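Local coordinates for protein arginine decarboxylase (Campylobacter jejuni subsp. jejuni, PDB 3NZP) that probably catalyses the decarboxylation of arginine to agmatine in polyamine biosynthesis, using pyridoxal 5'-phosphate as cofactor, at residues G273-E278 with R288-R293; Q56-N61 with G322-A327; G64-A69 with R293-D298; G78-Y83 with D316-S321. All coordinates share one frame; numbering follows the deposited sequence.

In the fold
All four contacts lie in the cofactor-binding alpha/beta barrel. Contact 4 is part of its wall, the seam where strands 79-84 and 316-319 close the cylinder through backbone hydrogen bonds. Contact 3 lies outside that seam, pairing helices 52-72 and 292-309; it is partly buried, apolar against the strands and polar on its outer side, and its F66 stacks on F79 of contact 4. Contacts 1 and 2 are buried at the phosphate end of the cofactor and meet where L275 packs on F324. Contact 1, which shares R293 with contact 3, relies on side chains bonded to the backbone, whereas contact 2, nearer the start of helix 52-72, packs Q58, I59 and N61 against F324 and V325, next to a phosphate-binding turn.

Contact 1. Residues G273-E278 with R288-R293; sequences GGLAVE and RNYTLR. With PLP (pyridoxal-5'-phosphate), chain E.
A276 is held through both of its backbone polar atoms, by Y290 on one and R288 on the other. Both partners come from the far end of the loop that follows strand 268-272 of the alpha/beta barrel and leads into helix 292-309. The amide N of A276 donates to Y290 OH at 2.9 Å (N-H...O angle 159°), while R288 NE reaches A276 O at 3.2 Å. That oxygen lies in the guanidinium plane at its edge, but the donor stands well above the carbonyl plane rather than on a lone pair. The methyl of A276 completes the grip, its CB 3.6 Å from R288 CB. Beside it, L275 CD2 approaches Y290 CE1 at 4.2 Å, and the other leucine methyl turns to L292.

A second shell sets these groups in place. The methylene CD of R288 sits over the centre of the Y290 ring, 4.0 Å above its plane, and R288 NH1 makes a weak bond to Y290 O, so the arginine lies across one face of the tyrosine and also reaches its main chain. Y290 OH is also bonded to I238 O, which ties the loop to its neighbour. E278 lays its CB over one face of the guanidinium; its carboxylate is well out of that plane and bonds instead to the amides of S287 and S280, leaving a longer-range attraction that probably favours the arginine's charge. At the other end of 273-278 the loop meets the cofactor: G274, whose positive phi of 121° suits glycine, donates its N to the phosphate oxygen O1P of pyridoxal phosphate at 3.0 Å.

Contact 2. Residues Q56-N61 with G322-A327; sequences QKQIEN and GRFVAA. With PLP (pyridoxal-5'-phosphate), chain E.
Q58 and V325 bring the two helices closest, with Q58 CB packed 3.8 Å from V325 CG2. Beyond CB the glutamine chain bends at chi2 (-64°), and this carries its amide across F324, over one face of the ring, with amide and ring planes 41° apart. The amide end also lies close to the backbone carbonyl of F324, so the glutamine covers both the ring and the main chain of that residue.

I59 points its CB away from the short helix, yet its CG1 still approaches V325 CG2 at 3.9 Å; that one valine methyl touches two consecutive residues, Q58 and I59. I59 also packs on L97 and L100 of helix 91-100. One turn beyond Q58, N61 meets the same phenylalanine differently: its ND2 lies at the ring edge, near the ring plane, 3.6 Å from F324 CZ. F324 is thus approached over a face and at its rim from one helix, while L275 and L292 also touch it.

The other side of 322-327 serves the cofactor. Phosphate oxygen O2P accepts the backbone N-H of R323 at 2.7 Å; the N-H of G322 also points to it, at a modelled distance too short to be taken literally. The R323 side chain bonds to S236 and Y279. Backbone amides near the start of a short helix after the eighth strand, joined by G274 N after the seventh, form the phosphate-binding site familiar from alpha/beta barrels.

Contact 3. Residues G64-A69 with R293-D298; sequences GNFNKA and REYAND
F66 lays one face of its ring over A296, whose CB stands 3.8 Å from the ring centroid, almost exactly on the normal: a CH-pi contact. The ring belongs to helix 52-72 and the alanine to helix 292-309, two outer helices of the alpha/beta barrel that flank the seam between its first and last strands. Their local axes come within 8.5 Å at a crossing angle of -43°, a spacing suited to the small residues between them, where A69 CB meets A296 CB at 3.7 Å.

At its far edge the F66 ring meets Y295 rim to rim, with CZ 3.5 Å from Y295 CE1 and the two planes at 83°, neither ring lying over the other's face. On the barrel side F66 also stacks on F79 and touches I317 and I319, so it fills the angle between the helices and the sheet.

The outer side is polar. The end of the N65 side chain sits against CA and CB of R293. From there the arginine chain bends at chi2 (53°) and folds back over the last turn of 64-69, so that K68 CB rests against one guanidinium face, 3.6 Å above its plane and offset toward the rim. NH1 forms a salt bridge with E72, one turn on from K68. The rotation of the guanidinium is further fixed within its own helix, where NE donates to N297 OD1 at 2.9 Å.

Contact 4. Residues G78-Y83 with D316-S321; sequences GFNAVY and DIFIES. With PLP (pyridoxal-5'-phosphate), chain E.
F79 starts from a CB on the same sheet face as I317 and I319, and its CG is anti to the backbone N (chi1 166°), which sends the ring along both isoleucines. CD2 meets I317 CG2 at 3.7 Å; next round the ring, CE2 touches I319 CG1 at 3.9 Å; and CZ, at the tip, lies 3.8 Å from I319 CD1. The isoleucines therefore line the ring edge, while F66 of helix 52-72 stacks against the ring.

Behind these side chains, strands 79-84 and 316-319 run parallel, joining the first and last strands of the eight-stranded barrel. I317 and I319 each bond both ways: their N-H groups go to G78 O and N80 O, their carbonyls to N80 N and V82 N, the last at 2.8 Å. D316 lengthens the series with its side chain, OD2 accepting G78 N on the anti side of the carboxylate at 2.6 Å.

The other face looks into the barrel. Here N80 CB sits over the centre of the F318 ring, 3.8 Å from the centroid, with its amide only 16° from the ring plane and ND2 bonded to N105 O. V82 CG2 approaches F318 CD2 at 3.9 Å. Just past the strand, E320 extends toward the cofactor: OE2 is bonded to N270 and T130, and OE1 lies 2.9 Å from the pyridine N1 of pyridoxal phosphate, as the acidic residue does in related decarboxylases of this fold.

Contact 1. Residues G273-E278 with R288-R293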
# COMPACT_ATOMS: atom_id res chain seq x y z
N GLY B 273 17.19 11.95 -5.99
CA GLY B 273 16.13 11.72 -6.95
C GLY B 273 15.28 12.95 -7.13
O GLY B 273 15.70 14.06 -6.77
N GLY B 274 14.09 12.77 -7.69
CA GLY B 274 13.20 13.91 -7.87
C GLY B 274 12.79 14.21 -9.30
O GLY B 274 11.74 14.80 -9.53
N LEU B 275 13.62 13.81 -10.26
CA LEU B 275 13.33 14.01 -11.67
C LEU B 275 11.94 13.42 -11.85
O LEU B 275 11.75 12.21 -11.63
CB LEU B 275 14.33 13.25 -12.52
CG LEU B 275 14.66 13.83 -13.89
CD1 LEU B 275 15.33 12.75 -14.72
CD2 LEU B 275 13.39 14.33 -14.57
N ALA B 276 10.98 14.25 -12.23
CA ALA B 276 9.60 13.79 -12.40
C ALA B 276 9.36 13.03 -13.70
O ALA B 276 10.12 13.15 -14.66
CB ALA B 276 8.65 14.96 -12.29
N VAL B 277 8.30 12.24 -13.71
CA VAL B 277 7.93 11.47 -14.90
C VAL B 277 6.58 11.99 -15.41
O VAL B 277 5.72 12.36 -14.62
CB VAL B 277 7.80 9.96 -14.56
CG1 VAL B 277 7.04 9.23 -15.65
CG2 VAL B 277 9.19 9.35 -14.41
N GLU B 278 6.40 12.02 -16.73
CA GLU B 278 5.13 12.49 -17.26
C GLU B 278 4.10 11.36 -17.29
O GLU B 278 4.22 10.42 -18.08
CB GLU B 278 5.30 13.04 -18.67
CG GLU B 278 4.02 13.66 -19.19
CD GLU B 278 3.52 14.75 -18.25
OE1 GLU B 278 4.24 15.76 -18.07
OE2 GLU B 278 2.41 14.59 -17.68
N ARG B 288 4.63 17.29 -14.75
CA ARG B 288 5.72 18.15 -14.33
C ARG B 288 5.73 19.35 -15.24
O ARG B 288 5.40 19.24 -16.41
CB ARG B 288 7.07 17.43 -14.43
CG ARG B 288 7.39 16.82 -15.77
CD ARG B 288 8.86 16.41 -15.77
NE ARG B 288 9.21 15.36 -16.74
CZ ARG B 288 9.03 15.44 -18.05
NH1 ARG B 288 8.50 16.53 -18.59
NH2 ARG B 288 9.42 14.44 -18.83
N ASN B 289 6.12 20.50 -14.71
CA ASN B 289 6.16 21.73 -15.49
C ASN B 289 7.51 21.98 -16.11
O ASN B 289 7.82 23.09 -16.51
CB ASN B 289 5.81 22.94 -14.64
CG ASN B 289 6.91 23.28 -13.63
OD1 ASN B 289 8.05 23.57 -13.99
ND2 ASN B 289 6.56 23.24 -12.35
N TYR B 290 8.33 20.98 -16.21
CA TYR B 290 9.68 21.27 -16.78
C TYR B 290 10.20 20.13 -17.69
O TYR B 290 9.65 19.01 -17.64
CB TYR B 290 10.72 21.54 -15.69
CG TYR B 290 10.91 20.37 -14.76
CD1 TYR B 290 11.87 19.40 -14.99
CD2 TYR B 290 10.13 20.22 -13.65
CE1 TYR B 290 12.06 18.29 -14.10
CE2 TYR B 290 10.28 19.15 -12.74
CZ TYR B 290 11.24 18.18 -12.97
OH TYR B 290 11.37 17.16 -12.09
N THR B 291 11.25 20.30 -18.49
CA THR B 291 11.74 19.19 -19.35
C THR B 291 13.04 18.59 -18.80
O THR B 291 13.68 19.19 -17.94
CB THR B 291 12.01 19.67 -20.79
OG1 THR B 291 13.21 20.44 -20.82
CG2 THR B 291 10.85 20.51 -21.29
N LEU B 292 13.43 17.43 -19.30
CA LEU B 292 14.66 16.81 -18.82
C LEU B 292 15.83 17.75 -19.10
O LEU B 292 16.66 18.00 -18.22
CB LEU B 292 14.91 15.47 -19.52
CG LEU B 292 15.77 14.44 -18.77
CD1 LEU B 292 16.27 13.40 -19.76
CD2 LEU B 292 16.94 15.11 -18.08
N ARG B 293 15.88 18.28 -20.32
CA ARG B 293 16.94 19.19 -20.74
C ARG B 293 16.98 20.41 -19.82
O ARG B 293 18.06 20.88 -19.45
CB ARG B 293 16.73 19.62 -22.20
CG ARG B 293 17.86 20.45 -22.79
CD ARG B 293 19.20 19.76 -22.62
NE ARG B 293 20.35 20.62 -22.94
CZ ARG B 293 20.87 20.78 -24.15
NH1 ARG B 293 21.91 21.59 -24.31
NH2 ARG B 293 20.38 20.12 -25.20
N1 PLP E . 17.75 9.06 -3.66
C2 PLP E . 17.50 8.72 -2.39
C2A PLP E . 18.55 9.01 -1.35
C3 PLP E . 16.28 8.08 -2.04
O3 PLP E . 16.03 7.73 -0.73
C4 PLP E . 15.30 7.84 -3.09
C4A PLP E . 14.00 7.19 -2.79
C5 PLP E . 15.64 8.23 -4.44
C6 PLP E . 16.88 8.85 -4.67
C5A PLP E . 14.68 8.00 -5.62
O4P PLP E . 14.01 9.22 -6.00
P PLP E . 13.04 8.89 -7.26
O1P PLP E . 12.58 10.17 -7.84
O2P PLP E . 13.80 8.06 -8.39
O3P PLP E . 11.76 8.06 -6.75

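Contact 2. Residues Q56-N61 with G322-A327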
# COMPACT_ATOMS: atom_id res chain seq x y z
N GLN B 56 17.05 0.96 -21.76
CA GLN B 56 18.22 1.50 -22.45
C GLN B 56 17.91 2.93 -22.92
O GLN B 56 18.64 3.86 -22.60
CB GLN B 56 18.57 0.61 -23.64
CG GLN B 56 19.71 1.11 -24.51
CD GLN B 56 19.97 0.16 -25.65
OE1 GLN B 56 20.69 -0.84 -25.49
NE2 GLN B 56 19.38 0.44 -26.81
N LYS B 57 16.84 3.09 -23.68
CA LYS B 57 16.45 4.41 -24.14
C LYS B 57 16.54 5.40 -23.00
O LYS B 57 17.11 6.48 -23.15
CB LYS B 57 15.02 4.38 -24.65
CG LYS B 57 14.90 4.37 -26.14
CD LYS B 57 15.04 5.77 -26.70
CE LYS B 57 14.32 5.89 -28.03
NZ LYS B 57 12.84 5.60 -27.92
N GLN B 58 15.99 5.04 -21.85
CA GLN B 58 16.01 5.94 -20.72
C GLN B 58 17.38 6.31 -20.21
O GLN B 58 17.63 7.46 -19.89
CB GLN B 58 15.18 5.36 -19.59
CG GLN B 58 13.71 5.50 -19.88
CD GLN B 58 13.30 6.95 -19.94
OE1 GLN B 58 13.26 7.62 -18.92
NE2 GLN B 58 13.01 7.45 -21.14
N ILE B 59 18.26 5.32 -20.13
CA ILE B 59 19.62 5.55 -19.67
C ILE B 59 20.34 6.51 -20.60
O ILE B 59 20.90 7.50 -20.16
CB ILE B 59 20.41 4.25 -19.59
CG1 ILE B 59 19.78 3.32 -18.56
CG2 ILE B 59 21.86 4.53 -19.22
CD1 ILE B 59 20.42 1.96 -18.52
N GLU B 60 20.32 6.21 -21.89
CA GLU B 60 21.00 7.07 -22.84
C GLU B 60 20.28 8.40 -22.96
O GLU B 60 20.83 9.38 -23.45
CB GLU B 60 21.13 6.40 -24.21
CG GLU B 60 19.91 5.66 -24.70
CD GLU B 60 20.22 4.74 -25.89
OE1 GLU B 60 21.11 3.86 -25.76
OE2 GLU B 60 19.56 4.90 -26.95
N ASN B 61 19.05 8.44 -22.49
CA ASN B 61 18.30 9.67 -22.54
C ASN B 61 18.79 10.58 -21.40
O ASN B 61 18.93 11.78 -21.59
CB ASN B 61 16.82 9.35 -22.43
CG ASN B 61 15.94 10.54 -22.71
OD1 ASN B 61 16.21 11.32 -23.62
ND2 ASN B 61 14.87 10.67 -21.94
N GLY B 322 15.54 7.39 -10.05
CA GLY B 322 15.14 6.02 -10.32
C GLY B 322 13.82 5.97 -11.06
O GLY B 322 13.69 5.30 -12.08
N ARG B 323 12.83 6.68 -10.55
CA ARG B 323 11.52 6.68 -11.18
C ARG B 323 11.62 6.94 -12.68
O ARG B 323 11.03 6.22 -13.48
CB ARG B 323 10.64 7.74 -10.54
CG ARG B 323 9.24 7.79 -11.10
CD ARG B 323 8.54 9.03 -10.62
NE ARG B 323 8.23 9.00 -9.19
CZ ARG B 323 7.17 8.40 -8.68
NH1 ARG B 323 6.97 8.42 -7.37
NH2 ARG B 323 6.31 7.77 -9.46
N PHE B 324 12.39 7.95 -13.06
CA PHE B 324 12.55 8.32 -14.46
C PHE B 324 13.02 7.17 -15.35
O PHE B 324 12.44 6.91 -16.42
CB PHE B 324 13.54 9.47 -14.56
CG PHE B 324 13.64 10.05 -15.92
CD1 PHE B 324 12.75 11.04 -16.34
CD2 PHE B 324 14.59 9.58 -16.82
CE1 PHE B 324 12.81 11.55 -17.63
CE2 PHE B 324 14.66 10.08 -18.11
CZ PHE B 324 13.77 11.07 -18.52
N VAL B 325 14.06 6.48 -14.92
CA VAL B 325 14.63 5.40 -15.70
C VAL B 325 13.85 4.08 -15.63
O VAL B 325 13.90 3.26 -16.56
CB VAL B 325 16.11 5.18 -15.28
CG1 VAL B 325 16.19 4.59 -13.90
CG2 VAL B 325 16.81 4.31 -16.28
N ALA B 326 13.07 3.90 -14.57
CA ALA B 326 12.33 2.66 -14.43
C ALA B 326 10.84 2.68 -14.80
O ALA B 326 10.27 1.65 -15.14
CB ALA B 326 12.51 2.12 -13.03
N ALA B 327 10.23 3.85 -14.77
CA ALA B 327 8.81 3.97 -15.06
C ALA B 327 8.23 3.27 -16.31
O ALA B 327 7.42 2.36 -16.17
CB ALA B 327 8.42 5.44 -15.08
N1 PLP E . 17.75 9.06 -3.66
C2 PLP E . 17.50 8.72 -2.39
C2A PLP E . 18.55 9.01 -1.35
C3 PLP E . 16.28 8.08 -2.04
O3 PLP E . 16.03 7.73 -0.73
C4 PLP E . 15.30 7.84 -3.09
C4A PLP E . 14.00 7.19 -2.79
C5 PLP E . 15.64 8.23 -4.44
C6 PLP E . 16.88 8.85 -4.67
C5A PLP E . 14.68 8.00 -5.62
O4P PLP E . 14.01 9.22 -6.00
P PLP E . 13.04 8.89 -7.26
O1P PLP E . 12.58 10.17 -7.84
O2P PLP E . 13.80 8.06 -8.39
O3P PLP E . 11.76 8.06 -6.75

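Contact 3. Residues G64-A69 with R293-D298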
# COMPACT_ATOMS: atom_id res chain seq x y z
N GLY B 64 22.38 11.40 -22.20
CA GLY B 64 22.29 12.23 -23.38
C GLY B 64 22.06 13.69 -23.06
O GLY B 64 22.81 14.55 -23.50
N ASN B 65 21.03 13.97 -22.27
CA ASN B 65 20.73 15.35 -21.91
C ASN B 65 21.79 16.01 -21.05
O ASN B 65 22.15 17.16 -21.29
CB ASN B 65 19.40 15.43 -21.19
CG ASN B 65 18.24 15.36 -22.14
OD1 ASN B 65 17.91 14.30 -22.64
ND2 ASN B 65 17.62 16.51 -22.40
N PHE B 66 22.27 15.31 -20.04
CA PHE B 66 23.26 15.91 -19.17
C PHE B 66 24.56 16.16 -19.91
O PHE B 66 25.30 17.08 -19.57
CB PHE B 66 23.48 15.05 -17.91
CG PHE B 66 22.66 15.49 -16.74
CD1 PHE B 66 23.09 16.54 -15.94
CD2 PHE B 66 21.43 14.91 -16.47
CE1 PHE B 66 22.30 17.02 -14.90
CE2 PHE B 66 20.62 15.38 -15.44
CZ PHE B 66 21.05 16.43 -14.64
N ASN B 67 24.84 15.37 -20.94
CA ASN B 67 26.08 15.62 -21.66
C ASN B 67 25.91 16.85 -22.54
O ASN B 67 26.76 17.73 -22.56
CB ASN B 67 26.50 14.40 -22.46
CG ASN B 67 27.17 13.37 -21.60
OD1 ASN B 67 27.82 13.71 -20.60
ND2 ASN B 67 27.04 12.09 -21.97
N LYS B 68 24.79 16.91 -23.26
CA LYS B 68 24.52 18.04 -24.12
C LYS B 68 24.42 19.30 -23.27
O LYS B 68 24.78 20.38 -23.71
CB LYS B 68 23.23 17.79 -24.91
CG LYS B 68 23.37 16.58 -25.81
CD LYS B 68 22.36 16.53 -26.94
CE LYS B 68 20.97 16.21 -26.47
NZ LYS B 68 20.05 16.08 -27.64
N ALA B 69 23.96 19.16 -22.03
CA ALA B 69 23.85 20.31 -21.16
C ALA B 69 25.23 20.72 -20.71
O ALA B 69 25.51 21.91 -20.56
CB ALA B 69 23.00 19.98 -19.95
N ARG B 293 15.88 18.28 -20.32
CA ARG B 293 16.94 19.19 -20.74
C ARG B 293 16.98 20.41 -19.82
O ARG B 293 18.06 20.88 -19.45
CB ARG B 293 16.73 19.62 -22.20
CG ARG B 293 17.86 20.45 -22.79
CD ARG B 293 19.20 19.76 -22.62
NE ARG B 293 20.35 20.62 -22.94
CZ ARG B 293 20.87 20.78 -24.15
NH1 ARG B 293 21.91 21.59 -24.31
NH2 ARG B 293 20.38 20.12 -25.20
N GLU B 294 15.81 20.92 -19.47
CA GLU B 294 15.71 22.07 -18.58
C GLU B 294 16.33 21.72 -17.23
O GLU B 294 17.12 22.49 -16.66
CB GLU B 294 14.25 22.48 -18.40
CG GLU B 294 14.08 23.68 -17.50
CD GLU B 294 12.67 24.25 -17.52
OE1 GLU B 294 12.47 25.31 -16.90
OE2 GLU B 294 11.77 23.66 -18.16
N TYR B 295 15.98 20.55 -16.73
CA TYR B 295 16.52 20.07 -15.47
C TYR B 295 18.04 20.01 -15.58
O TYR B 295 18.76 20.52 -14.72
CB TYR B 295 15.92 18.71 -15.14
CG TYR B 295 16.48 18.04 -13.92
CD1 TYR B 295 17.48 17.08 -14.04
CD2 TYR B 295 16.03 18.36 -12.65
CE1 TYR B 295 18.01 16.46 -12.91
CE2 TYR B 295 16.54 17.75 -11.53
CZ TYR B 295 17.54 16.80 -11.66
OH TYR B 295 18.09 16.19 -10.54
N ALA B 296 18.53 19.40 -16.65
CA ALA B 296 19.97 19.29 -16.85
C ALA B 296 20.62 20.67 -17.00
O ALA B 296 21.58 20.99 -16.29
CB ALA B 296 20.29 18.40 -18.06
N ASN B 297 20.12 21.49 -17.92
CA ASN B 297 20.71 22.81 -18.11
C ASN B 297 20.75 23.57 -16.78
O ASN B 297 21.78 24.15 -16.43
CB ASN B 297 19.92 23.63 -19.13
CG ASN B 297 20.05 23.09 -20.53
OD1 ASN B 297 21.09 22.55 -20.90
ND2 ASN B 297 19.00 23.24 -21.32
N ASP B 298 19.65 23.54 -16.04
CA ASP B 298 19.60 24.22 -14.76
C ASP B 298 20.69 23.71 -13.82
O ASP B 298 21.38 24.50 -13.18
CB ASP B 298 18.22 24.07 -14.13
CG ASP B 298 17.19 24.94 -14.80
OD1 ASP B 298 15.98 24.80 -14.50
OD2 ASP B 298 17.60 25.78 -15.62

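Contact 4. Residues G78-Y83 with D316-S321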
# COMPACT_ATOMS: atom_id res chain seq x y z
N GLY B 78 32.38 16.28 -14.15
CA GLY B 78 31.81 15.11 -14.78
C GLY B 78 30.40 14.83 -14.30
O GLY B 78 29.91 15.47 -13.36
N PHE B 79 29.76 13.86 -14.94
CA PHE B 79 28.40 13.45 -14.61
C PHE B 79 28.29 11.95 -14.42
O PHE B 79 28.93 11.18 -15.12
CB PHE B 79 27.43 13.87 -15.70
CG PHE B 79 26.09 13.23 -15.61
CD1 PHE B 79 25.80 12.07 -16.33
CD2 PHE B 79 25.10 13.78 -14.81
CE1 PHE B 79 24.55 11.47 -16.25
CE2 PHE B 79 23.84 13.19 -14.71
CZ PHE B 79 23.56 12.03 -15.44
N ASN B 80 27.45 11.55 -13.48
CA ASN B 80 27.23 10.14 -13.20
C ASN B 80 25.83 9.89 -12.68
O ASN B 80 25.32 10.64 -11.84
CB ASN B 80 28.26 9.64 -12.19
CG ASN B 80 28.93 8.36 -12.64
OD1 ASN B 80 30.08 8.38 -13.09
ND2 ASN B 80 28.20 7.23 -12.54
N ALA B 81 25.22 8.81 -13.17
CA ALA B 81 23.87 8.42 -12.77
C ALA B 81 23.89 7.20 -11.85
O ALA B 81 24.68 6.28 -12.03
CB ALA B 81 23.04 8.11 -14.00
N VAL B 82 23.01 7.21 -10.86
CA VAL B 82 22.93 6.09 -9.94
C VAL B 82 21.48 5.63 -9.83
O VAL B 82 20.56 6.45 -9.86
CB VAL B 82 23.45 6.48 -8.56
CG1 VAL B 82 23.51 5.25 -7.67
CG2 VAL B 82 24.83 7.09 -8.68
N TYR B 83 21.27 4.32 -9.72
CA TYR B 83 19.92 3.78 -9.62
C TYR B 83 19.50 3.32 -8.24
O TYR B 83 19.97 2.31 -7.73
CB TYR B 83 19.70 2.62 -10.58
CG TYR B 83 18.35 1.95 -10.36
CD1 TYR B 83 18.25 0.68 -9.80
CD2 TYR B 83 17.16 2.60 -10.71
CE1 TYR B 83 17.01 0.07 -9.59
CE2 TYR B 83 15.92 1.99 -10.50
CZ TYR B 83 15.86 0.73 -9.94
OH TYR B 83 14.64 0.12 -9.74
N ASP B 316 31.44 17.34 -9.49
CA ASP B 316 30.97 16.26 -10.35
C ASP B 316 29.50 16.09 -10.05
O ASP B 316 29.09 16.05 -8.90
CB ASP B 316 31.73 14.97 -10.04
CG ASP B 316 33.10 14.94 -10.70
OD1 ASP B 316 34.00 14.25 -10.18
OD2 ASP B 316 33.27 15.59 -11.76
N ILE B 317 28.70 15.98 -11.10
CA ILE B 317 27.28 15.84 -10.92
C ILE B 317 26.86 14.39 -10.73
O ILE B 317 27.23 13.53 -11.51
CB ILE B 317 26.53 16.42 -12.12
CG1 ILE B 317 26.88 17.90 -12.27
CG2 ILE B 317 25.04 16.19 -11.95
CD1 ILE B 317 26.32 18.54 -13.50
N PHE B 318 26.09 14.13 -9.67
CA PHE B 318 25.58 12.79 -9.38
C PHE B 318 24.07 12.85 -9.16
O PHE B 318 23.61 13.56 -8.25
CB PHE B 318 26.21 12.22 -8.11
CG PHE B 318 27.42 11.38 -8.35
CD1 PHE B 318 28.61 11.96 -8.75
CD2 PHE B 318 27.37 10.01 -8.18
CE1 PHE B 318 29.74 11.18 -8.97
CE2 PHE B 318 28.49 9.22 -8.40
CZ PHE B 318 29.68 9.81 -8.80
N ILE B 319 23.30 12.12 -9.96
CA ILE B 319 21.85 12.10 -9.78
C ILE B 319 21.39 10.68 -9.47
O ILE B 319 21.97 9.71 -9.98
CB ILE B 319 21.07 12.59 -11.01
CG1 ILE B 319 21.27 11.63 -12.17
CG2 ILE B 319 21.53 13.96 -11.44
CD1 ILE B 319 20.36 11.91 -13.31
N GLU B 320 20.37 10.54 -8.63
CA GLU B 320 19.85 9.21 -8.29
C GLU B 320 18.37 9.11 -8.69
O GLU B 320 17.52 8.73 -7.89
CB GLU B 320 20.03 8.95 -6.78
CG GLU B 320 21.44 9.21 -6.26
CD GLU B 320 21.60 8.91 -4.76
OE1 GLU B 320 20.62 9.09 -4.00
OE2 GLU B 320 22.71 8.50 -4.33
N SER B 321 18.09 9.46 -9.94
CA SER B 321 16.75 9.42 -10.48
C SER B 321 16.40 8.00 -10.84
O SER B 321 16.91 7.45 -11.82
CB SER B 321 16.67 10.29 -11.74
OG SER B 321 17.20 11.57 -11.47
N1 PLP E . 17.75 9.06 -3.66
C2 PLP E . 17.50 8.72 -2.39
C2A PLP E . 18.55 9.01 -1.35
C3 PLP E . 16.28 8.08 -2.04
O3 PLP E . 16.03 7.73 -0.73
C4 PLP E . 15.30 7.84 -3.09
C4A PLP E . 14.00 7.19 -2.79
C5 PLP E . 15.64 8.23 -4.44
C6 PLP E . 16.88 8.85 -4.67
C5A PLP E . 14.68 8.00 -5.62
O4P PLP E . 14.01 9.22 -6.00
P PLP E . 13.04 8.89 -7.26
O1P PLP E . 12.58 10.17 -7.84
O2P PLP E . 13.80 8.06 -8.39
O3P PLP E . 11.76 8.06 -6.75